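Long-range contact in glyoxalase family protein (Bacillus cereus, PDB 1SS4), which belongs to the metal-binding vicinal oxygen chelate (glyoxalase) superfamily and may act as a methylmalonyl-CoA epimerase, although its true function is not established: residues V58-M63 with E73-L78. Residues are numbered along the deposited sequence; the frame is centred on the assembly and turned at random.
Sequences VEIAMM and ELSRFL
Glu59 OE1 accepts two hydrogen bonds from the guanidinium of Arg76: NH2 sits 2.6 Å from OE1 in a salt bridge, and NE adds a weak, more bent bond to the same oxygen. The pair bridges the two central strands of a four-stranded mixed sheet in the βαβββ module of the glyoxalase fold, here the antiparallel hairpin of strands 57-64 and 71-79. OE1 lies almost in the guanidinium plane, at its edge, but the carboxylate is turned 89° to that plane and takes NH2 on the anti side of OE1, tilted well out of its own plane. Glu59 reaches out on an extended chain, whereas Arg76 folds back through chi3 (65°), which brings both NE and NH2 to the one oxygen. OE2 pairs with Arg39 of strand 35-42, so this buried carboxylate is clamped between two arginines, probably favouring its charged form.

Beneath the ion pair, Glu59 and Arg76 exchange two backbone hydrogen bonds, and Ala61 and Leu74 do the same, with Leu74 N 2.8 Å from Ala61 O in a nearly straight bond (177°). Leu74 CD1 lies 3.8 Å from Met63 CG, and the apolar side chains of Ala61, Met63 and Leu74 pack against helix 22-32, on Ile26, Phe29 and Leu22 respectively.

The other face carries Val58, Ile60, Met62, Glu73, Ser75 and Phe77. Glu73 CG meets Ile60 CG2 at 3.8 Å, while the selenomethionine Met62, bent at chi2 and chi3, swings its methyl CE to 3.2 Å from Glu73 OE1. Phe77 also packs on Val91 of the second subunit, carrying this face into the dimer contact. Across the non-hydrogen-bonded pair, Val58 leans obliquely on the Phe77 ring, Val58 CG2 lying 3.4 Å from Phe77 CD1.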
loop_
_atom_site.group_PDB
_atom_site.type_symbol
_atom_site.label_atom_id
_atom_site.label_comp_id
_atom_site.label_asym_id
_atom_site.label_seq_id
_atom_site.Cartn_x
_atom_site.Cartn_y
_atom_site.Cartn_z
ATOM N N VAL A 58 -18.098 -2.315 -8.813
ATOM C CA VAL A 58 -17.130 -1.359 -8.301
ATOM C C VAL A 58 -16.610 -0.481 -9.422
ATOM O O VAL A 58 -16.523 -0.919 -10.567
ATOM C CB VAL A 58 -15.935 -2.089 -7.667
ATOM C CG1 VAL A 58 -14.946 -1.089 -7.118
ATOM C CG2 VAL A 58 -16.416 -2.996 -6.554
ATOM N N GLU A 59 -16.320 0.778 -9.112
ATOM C CA GLU A 59 -15.750 1.664 -10.105
ATOM C C GLU A 59 -14.269 1.737 -9.738
ATOM O O GLU A 59 -13.911 1.950 -8.568
ATOM C CB GLU A 59 -16.371 3.055 -10.045
ATOM C CG GLU A 59 -15.970 3.923 -11.235
ATOM C CD GLU A 59 -16.491 5.346 -11.119
ATOM O OE1 GLU A 59 -17.143 5.653 -10.097
ATOM O OE2 GLU A 59 -16.244 6.157 -12.046
ATOM N N ILE A 60 -13.420 1.568 -10.741
ATOM C CA ILE A 60 -11.973 1.557 -10.550
ATOM C C ILE A 60 -11.247 2.636 -11.340
ATOM O O ILE A 60 -11.656 2.989 -12.450
ATOM C CB ILE A 60 -11.406 0.185 -10.974
ATOM C CG1 ILE A 60 -11.895 -0.893 -10.004
ATOM C CG2 ILE A 60 -9.893 0.215 -11.002
ATOM C CD1 ILE A 60 -11.586 -2.287 -10.477
ATOM N N ALA A 61 -10.171 3.154 -10.759
ATOM C CA ALA A 61 -9.347 4.170 -11.408
ATOM C C ALA A 61 -7.893 3.810 -11.146
ATOM O O ALA A 61 -7.511 3.571 -10.005
ATOM C CB ALA A 61 -9.655 5.548 -10.855
HETATM N N MSE A 62 -7.082 3.765 -12.193
HETATM C CA MSE A 62 -5.681 3.421 -12.026
HETATM C C MSE A 62 -4.794 4.649 -12.206
HETATM O O MSE A 62 -4.848 5.315 -13.240
HETATM C CB MSE A 62 -5.289 2.338 -13.033
HETATM C CG MSE A 62 -3.905 1.745 -12.810
HETATM SE SE MSE A 62 -3.743 0.703 -11.157
HETATM C CE MSE A 62 -4.655 -0.958 -11.700
HETATM N N MSE A 63 -4.004 4.951 -11.176
HETATM C CA MSE A 63 -3.081 6.089 -11.185
HETATM C C MSE A 63 -1.664 5.541 -11.379
HETATM O O MSE A 63 -1.306 4.523 -10.789
HETATM C CB MSE A 63 -3.085 6.819 -9.836
HETATM C CG MSE A 63 -4.438 7.171 -9.246
HETATM SE SE MSE A 63 -5.401 8.412 -10.383
HETATM C CE MSE A 63 -4.342 10.006 -10.141
ATOM N N GLU A 73 -4.205 2.000 -7.259
ATOM C CA GLU A 73 -5.515 1.647 -7.784
ATOM C C GLU A 73 -6.548 2.160 -6.801
ATOM O O GLU A 73 -6.502 1.825 -5.613
ATOM C CB GLU A 73 -5.659 0.127 -7.915
ATOM C CG GLU A 73 -6.965 -0.303 -8.569
ATOM C CD GLU A 73 -7.068 -1.822 -8.763
ATOM O OE1 GLU A 73 -6.126 -2.436 -9.314
ATOM O OE2 GLU A 73 -8.092 -2.408 -8.372
ATOM N N LEU A 74 -7.482 2.958 -7.298
ATOM C CA LEU A 74 -8.540 3.507 -6.471
ATOM C C LEU A 74 -9.829 2.765 -6.814
ATOM O O LEU A 74 -10.162 2.588 -7.996
ATOM C CB LEU A 74 -8.671 5.017 -6.738
ATOM C CG LEU A 74 -7.396 5.828 -6.477
ATOM C CD1 LEU A 74 -7.556 7.252 -7.001
ATOM C CD2 LEU A 74 -7.070 5.854 -4.966
ATOM N N SER A 75 -10.527 2.293 -5.779
ATOM C CA SER A 75 -11.778 1.558 -5.948
ATOM C C SER A 75 -12.914 2.171 -5.133
ATOM O O SER A 75 -12.708 2.633 -4.008
ATOM C CB SER A 75 -11.615 0.098 -5.506
ATOM O OG SER A 75 -10.827 -0.624 -6.431
ATOM N N ARG A 76 -14.104 2.161 -5.717
ATOM C CA ARG A 76 -15.314 2.652 -5.063
ATOM C C ARG A 76 -16.384 1.574 -5.241
ATOM O O ARG A 76 -16.712 1.195 -6.371
ATOM C CB ARG A 76 -15.800 3.950 -5.708
ATOM C CG ARG A 76 -17.070 4.486 -5.070
ATOM C CD ARG A 76 -17.483 5.802 -5.712
ATOM N NE ARG A 76 -17.863 5.650 -7.118
ATOM C CZ ARG A 76 -19.063 5.246 -7.529
ATOM N NH1 ARG A 76 -20.010 4.947 -6.643
ATOM N NH2 ARG A 76 -19.322 5.153 -8.827
ATOM N N PHE A 77 -16.912 1.073 -4.128
ATOM C CA PHE A 77 -17.941 0.040 -4.166
ATOM C C PHE A 77 -19.337 0.630 -4.391
ATOM O O PHE A 77 -19.722 1.555 -3.705
ATOM C CB PHE A 77 -17.952 -0.740 -2.846
ATOM C CG PHE A 77 -16.927 -1.849 -2.776
ATOM C CD1 PHE A 77 -17.220 -3.116 -3.276
ATOM C CD2 PHE A 77 -15.662 -1.618 -2.240
ATOM C CE1 PHE A 77 -16.256 -4.144 -3.248
ATOM C CE2 PHE A 77 -14.701 -2.626 -2.208
ATOM C CZ PHE A 77 -14.994 -3.895 -2.713
ATOM N N LEU A 78 -20.075 0.110 -5.369
ATOM C CA LEU A 78 -21.457 0.551 -5.583
ATOM C C LEU A 78 -22.237 -0.513 -4.796
ATOM O O LEU A 78 -23.100 -0.204 -3.974
ATOM C CB LEU A 78 -21.811 0.525 -7.063
ATOM C CG LEU A 78 -21.232 1.658 -7.919
ATOM C CD1 LEU A 78 -19.714 1.539 -8.037
ATOM C CD2 LEU A 78 -21.865 1.605 -9.296
#